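Local structure of 6-carboxyhexanoate--coa ligase (Bacillus subtilis, 5FLG) at residues S106-V109 and I110-Y114; E115-P118 and E119-D122; L128-I131 and H132-K135. The protein belongs to the 6-carboxyhexanoate--CoA ligase family of enzymes and is modelled with phosphoaminophosphonic acid-adenylate ester, pimelic acid and magnesium ions bound. All blocks are in the same frame, centred on the assembly; numbering follows the deposited sequence.

Contact 1: S106-V109 and I110-Y114; sequences SRDV and IEKAY
I110, E111, K112 and A113 each donate their backbone N-H four residues back, to S106, R107, D108 and V109 in turn, which makes this the opening of a regular alpha helix, 107-116, with S106 at the N-cap. The first of these bonds, I110 N to S106 O, measures 3.1 Å.

The inner face carries V109, I110 and A113. In I110, CG1 sits beside the backbone N (chi1 -69°), so the side chain runs back towards the start of the helix and CG1 lies 3.4 Å from S106 O. It packs on R97, L100 and E101 of helix 89-102. V109 and A113 follow each other one turn apart, with A113 CB 3.5 Å from V109 O, and both rest on F129 and F231 of the neighbouring strands.

On the outer face the charged residues of these two turns come near one another without forming a salt bridge. E111, with CG beside its backbone N, leans back towards the start of the helix and brings OE2 alongside the aliphatic part of R107, 3.5 Å from R107 CG. The two side chains cross obliquely, with guanidinium and carboxylate planes 60° apart. R107 NE is 5.2 Å from E111 OE2; its salt bridge is with E101 instead. D108, in the first turn, puts a negative charge near the helix's N-terminal end, which would probably suit the helix dipole. K112, one turn on, slants outward and back towards D108: K112 CG sits beyond the oxygen end of the carbonyl its own N-H uses, 3.2 Å from D108 O. Beyond CG the lysine is extended, and K112 NZ finishes 4.5 Å from D108 OD2, close enough for some attraction but beyond a salt bridge.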
# COMPACT_ATOMS: atom_id res chain seq x y z
N SER A 106 32.05 -20.99 -10.49
CA SER A 106 33.03 -22.01 -10.10
C SER A 106 32.44 -22.86 -8.97
O SER A 106 31.61 -22.37 -8.19
CB SER A 106 34.36 -21.36 -9.66
OG SER A 106 34.31 -20.98 -8.29
N ARG A 107 32.90 -24.10 -8.87
CA ARG A 107 32.42 -25.10 -7.94
C ARG A 107 32.55 -24.70 -6.48
O ARG A 107 31.62 -24.93 -5.69
CB ARG A 107 33.18 -26.41 -8.15
CG ARG A 107 32.52 -27.61 -7.51
CD ARG A 107 33.30 -28.87 -7.84
NE ARG A 107 33.07 -29.26 -9.22
CZ ARG A 107 33.40 -30.44 -9.73
NH1 ARG A 107 34.00 -31.34 -8.96
NH2 ARG A 107 33.13 -30.72 -11.00
N ASP A 108 33.65 -24.05 -6.14
CA ASP A 108 33.85 -23.64 -4.77
C ASP A 108 32.90 -22.51 -4.38
O ASP A 108 32.39 -22.49 -3.25
CB ASP A 108 35.29 -23.18 -4.55
CG ASP A 108 35.67 -22.07 -5.47
OD1 ASP A 108 35.41 -22.23 -6.69
OD2 ASP A 108 36.04 -20.97 -4.99
N VAL A 109 32.58 -21.61 -5.31
CA VAL A 109 31.53 -20.62 -5.06
C VAL A 109 30.13 -21.26 -4.88
O VAL A 109 29.37 -20.89 -3.95
CB VAL A 109 31.47 -19.60 -6.20
CG1 VAL A 109 30.23 -18.72 -6.07
CG2 VAL A 109 32.75 -18.76 -6.20
N ILE A 110 29.85 -22.26 -5.68
CA ILE A 110 28.56 -22.97 -5.60
C ILE A 110 28.44 -23.62 -4.22
O ILE A 110 27.42 -23.51 -3.56
CB ILE A 110 28.45 -24.05 -6.71
CG1 ILE A 110 28.33 -23.39 -8.08
CG2 ILE A 110 27.21 -24.95 -6.49
CD1 ILE A 110 28.49 -24.36 -9.25
N GLU A 111 29.51 -24.29 -3.77
CA GLU A 111 29.44 -25.01 -2.50
C GLU A 111 29.29 -24.03 -1.34
O GLU A 111 28.53 -24.25 -0.39
CB GLU A 111 30.67 -25.89 -2.29
CG GLU A 111 30.71 -27.15 -3.13
CD GLU A 111 32.12 -27.67 -3.37
OE1 GLU A 111 33.10 -27.08 -2.84
OE2 GLU A 111 32.28 -28.63 -4.14
N LYS A 112 29.99 -22.92 -1.43
CA LYS A 112 29.92 -21.94 -0.35
C LYS A 112 28.48 -21.42 -0.26
O LYS A 112 27.99 -21.12 0.83
CB LYS A 112 30.88 -20.79 -0.56
CG LYS A 112 32.36 -21.14 -0.33
CD LYS A 112 33.26 -20.01 -0.81
CE LYS A 112 34.73 -20.34 -0.60
NZ LYS A 112 35.58 -19.16 -0.95
N ALA A 113 27.87 -21.19 -1.42
CA ALA A 113 26.53 -20.63 -1.43
C ALA A 113 25.56 -21.65 -0.86
O ALA A 113 24.69 -21.30 -0.06
CB ALA A 113 26.13 -20.23 -2.83
N TYR A 114 25.74 -22.91 -1.23
CA TYR A 114 24.83 -23.97 -0.74
C TYR A 114 24.89 -24.19 0.76
O TYR A 114 23.85 -24.39 1.38
CB TYR A 114 25.07 -25.31 -1.42
CG TYR A 114 24.12 -25.54 -2.57
CD1 TYR A 114 24.36 -24.96 -3.81
CD2 TYR A 114 22.91 -26.21 -2.38
CE1 TYR A 114 23.48 -25.10 -4.85
CE2 TYR A 114 22.03 -26.41 -3.44
CZ TYR A 114 22.30 -25.80 -4.66
OH TYR A 114 21.50 -25.94 -5.74

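Contact 2: E115-P118 and E119-D122; sequences EQIP and EWSD
Q116 and W120 both set CG beside the backbone N, at chi1 -74° and -61°, and this swings the indole back along the chain until its face lies against the glutamine. Q116 CB sits over the six-membered ring in a CH-pi contact, 3.7 Å from the centroid of the W120 ring. The amide plane is turned 57° from the indole, and Q116 OE1 comes within 3.6 Å of W120 CZ2. The I117 and W120 side chains cross at about a right angle, with I117 CG1 4.0 Å from W120 CE3. E119 runs side by side with Q116, and E119 OE1 stops 3.6 Å from Q116 CG.

The backbone turns more tightly than in an alpha helix: W120 N reaches I117 O at 2.7 Å. P118 O is gripped twice by S121, at 2.8 Å from S121 OG and 3.2 Å from S121 N, both from the same face of its carbonyl plane.

I117 and W120 face the sheet, on W194 and V229, and the W120 side chain is about 8 Å from the bound phosphoaminophosphonic acid-adenylate ester. Bonds from residue i+3 to i are those of a 3-10 turn, here carrying helix 107-116 into the loop before strand 127-130.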
# COMPACT_ATOMS: atom_id res chain seq x y z
N GLU A 115 26.05 -23.95 1.36
CA GLU A 115 26.16 -23.91 2.81
C GLU A 115 25.33 -22.81 3.46
O GLU A 115 24.94 -22.94 4.60
CB GLU A 115 27.62 -23.78 3.25
CG GLU A 115 28.42 -25.03 2.92
CD GLU A 115 29.88 -24.92 3.33
OE1 GLU A 115 30.23 -23.94 3.99
OE2 GLU A 115 30.65 -25.85 3.00
N GLN A 116 25.09 -21.72 2.75
CA GLN A 116 24.43 -20.57 3.33
C GLN A 116 22.93 -20.49 3.00
O GLN A 116 22.17 -19.84 3.70
CB GLN A 116 25.17 -19.31 2.91
CG GLN A 116 26.48 -19.20 3.68
CD GLN A 116 27.47 -18.24 3.06
OE1 GLN A 116 27.28 -17.03 3.10
NE2 GLN A 116 28.48 -18.79 2.40
N ILE A 117 22.50 -21.32 2.08
CA ILE A 117 21.13 -21.24 1.60
C ILE A 117 20.09 -21.45 2.69
O ILE A 117 19.30 -20.55 2.90
CB ILE A 117 20.91 -22.18 0.41
CG1 ILE A 117 21.44 -21.51 -0.85
CG2 ILE A 117 19.42 -22.49 0.25
CD1 ILE A 117 21.66 -22.44 -2.02
N PRO A 118 20.31 -22.42 3.60
CA PRO A 118 19.48 -22.55 4.80
C PRO A 118 19.34 -21.30 5.64
O PRO A 118 18.22 -20.94 6.02
CB PRO A 118 20.18 -23.66 5.59
CG PRO A 118 20.85 -24.48 4.53
CD PRO A 118 21.35 -23.46 3.55
N GLU A 119 20.43 -20.57 5.86
CA GLU A 119 20.32 -19.35 6.65
C GLU A 119 19.55 -18.24 5.88
O GLU A 119 19.16 -17.24 6.46
CB GLU A 119 21.71 -18.84 7.07
CG GLU A 119 22.28 -17.77 6.15
CD GLU A 119 23.68 -17.31 6.54
OE1 GLU A 119 24.61 -18.14 6.55
OE2 GLU A 119 23.87 -16.08 6.74
N TRP A 120 19.41 -18.37 4.57
CA TRP A 120 18.74 -17.33 3.79
C TRP A 120 17.26 -17.68 3.55
O TRP A 120 16.62 -17.05 2.73
CB TRP A 120 19.42 -17.14 2.44
CG TRP A 120 20.85 -16.72 2.53
CD1 TRP A 120 21.40 -15.94 3.49
CD2 TRP A 120 21.88 -16.98 1.57
NE1 TRP A 120 22.73 -15.68 3.18
CE2 TRP A 120 23.06 -16.35 2.04
CE3 TRP A 120 21.93 -17.69 0.38
CZ2 TRP A 120 24.25 -16.36 1.32
CZ3 TRP A 120 23.12 -17.76 -0.30
CH2 TRP A 120 24.25 -17.06 0.15
N SER A 121 16.78 -18.75 4.18
CA SER A 121 15.38 -19.17 4.03
C SER A 121 14.40 -18.04 4.23
O SER A 121 13.34 -18.03 3.62
CB SER A 121 15.03 -20.26 5.04
OG SER A 121 15.75 -21.44 4.74
N ASP A 122 14.67 -17.17 5.19
CA ASP A 122 13.71 -16.15 5.54
C ASP A 122 13.83 -14.85 4.76
O ASP A 122 13.03 -13.94 4.95
CB ASP A 122 13.72 -15.88 7.05
CG ASP A 122 13.13 -17.05 7.84
OD1 ASP A 122 12.48 -17.92 7.23
OD2 ASP A 122 13.40 -17.15 9.06

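Contact 3: L128-I131 and H132-K135; sequences LFDI and HTGK
D130 and K135 meet across a beta hairpin at the edge of the mixed sheet, where strand 127-130 turns back through a loop into the short, antiparallel, outermost strand 135-136. A backbone bond runs from D130 N to K135 O, at 2.9 Å. One step further into the loop, G134 N donates to D130 O, also over 2.9 Å but with a more bent N-H. G134 adopts a left-handed backbone conformation (phi 67°), which glycine takes easily and which turns the chain back into line for K135.

D130 is buried, and its carboxylate reaches the loop backbone. With CG anti to the backbone N (chi1 -178°), it bends over the turn, and OD1 takes the N-H of H132 in a short 2.6 Å bond between D130 OD1 and H132 N. The donor comes from above the carboxylate plane, 39° out of it. T133 crosses the aspartate at about a right angle, its OG1 3.3 Å from D130 CB. The same hydroxyl oxygen accepts a weak bond from K135 N. On the outer side of the loop the H132 ring lies with one face towards I131 CG1, and H132 NE2 makes a weak bond to D233.

F129 packs against the returning chain from the other face. One face of its ring is turned to K135 N, while F129 CZ comes 3.2 Å from G134 O and F129 CE1 3.4 Å from K135 C. The ring lies between the hairpin and helix 107-116, where it also meets Q116.

An aspartate OD1 accepting the N-H two residues on is an Asx turn, and with the left-handed G134 it shapes this hairpin loop.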
# COMPACT_ATOMS: atom_id res chain seq x y z
N LEU A 128 22.34 -11.64 -3.16
CA LEU A 128 23.34 -11.42 -4.19
C LEU A 128 24.67 -11.97 -3.72
O LEU A 128 25.17 -11.59 -2.65
CB LEU A 128 23.49 -9.91 -4.47
CG LEU A 128 22.61 -9.22 -5.51
CD1 LEU A 128 21.14 -9.50 -5.30
CD2 LEU A 128 22.86 -7.72 -5.53
N PHE A 129 25.25 -12.86 -4.53
CA PHE A 129 26.38 -13.62 -4.11
C PHE A 129 27.55 -13.33 -5.06
O PHE A 129 27.51 -13.61 -6.26
CB PHE A 129 26.02 -15.11 -4.09
CG PHE A 129 26.88 -15.93 -3.17
CD1 PHE A 129 26.89 -15.69 -1.80
CD2 PHE A 129 27.77 -16.87 -3.68
CE1 PHE A 129 27.75 -16.39 -0.96
CE2 PHE A 129 28.63 -17.57 -2.84
CZ PHE A 129 28.62 -17.33 -1.47
N ASP A 130 28.61 -12.77 -4.52
CA ASP A 130 29.74 -12.34 -5.36
C ASP A 130 30.63 -13.52 -5.68
O ASP A 130 31.16 -14.12 -4.77
CB ASP A 130 30.52 -11.32 -4.57
CG ASP A 130 31.71 -10.75 -5.33
OD1 ASP A 130 32.18 -11.31 -6.35
OD2 ASP A 130 32.17 -9.72 -4.85
N ILE A 131 30.84 -13.81 -6.97
CA ILE A 131 31.61 -14.98 -7.34
C ILE A 131 33.12 -14.71 -7.23
O ILE A 131 33.91 -15.61 -7.32
CB ILE A 131 31.34 -15.44 -8.78
CG1 ILE A 131 32.00 -14.48 -9.78
CG2 ILE A 131 29.87 -15.57 -9.05
CD1 ILE A 131 32.02 -15.01 -11.20
N HIS A 132 33.51 -13.49 -6.94
CA HIS A 132 34.93 -13.19 -6.70
C HIS A 132 35.35 -13.40 -5.25
O HIS A 132 36.38 -13.98 -4.97
CB HIS A 132 35.23 -11.74 -7.09
CG HIS A 132 35.09 -11.49 -8.55
ND1 HIS A 132 35.60 -12.35 -9.50
CD2 HIS A 132 34.52 -10.47 -9.23
CE1 HIS A 132 35.38 -11.85 -10.71
NE2 HIS A 132 34.69 -10.73 -10.57
N THR A 133 34.55 -12.91 -4.32
CA THR A 133 34.86 -13.04 -2.91
C THR A 133 34.29 -14.32 -2.35
O THR A 133 34.62 -14.68 -1.23
CB THR A 133 34.23 -11.89 -2.11
OG1 THR A 133 32.80 -11.92 -2.28
CG2 THR A 133 34.75 -10.56 -2.62
N GLY A 134 33.32 -14.92 -3.02
CA GLY A 134 32.61 -16.09 -2.47
C GLY A 134 31.76 -15.77 -1.24
O GLY A 134 31.54 -16.63 -0.40
N LYS A 135 31.22 -14.57 -1.20
CA LYS A 135 30.44 -14.07 -0.06
C LYS A 135 29.20 -13.34 -0.57
O LYS A 135 29.23 -12.75 -1.65
CB LYS A 135 31.24 -13.04 0.76
CG LYS A 135 32.60 -13.49 1.27
CD LYS A 135 33.29 -12.31 1.96
CE LYS A 135 34.70 -12.64 2.43
NZ LYS A 135 34.81 -14.04 2.92

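How the contacts relate
Contacts 1 and 2 follow each other on helix 107-116 and its 3-10 continuation, and contact 3 is the hairpin that packs against both, its centre about 9 Å from that of contact 1. F129 joins all three, and on the side of contact 2 W120 CH2 touches F129 CD1 at 3.6 Å. Every contact has a buried side and a surface side. Contact 1 buries only aliphatic side chains and leaves its charges outside; contact 2 lays an indole against the sheet; contact 3 alone buries an acidic side chain, whose carboxylate takes a loop N-H, whereas the two segments of contact 1 are bonded from backbone to backbone.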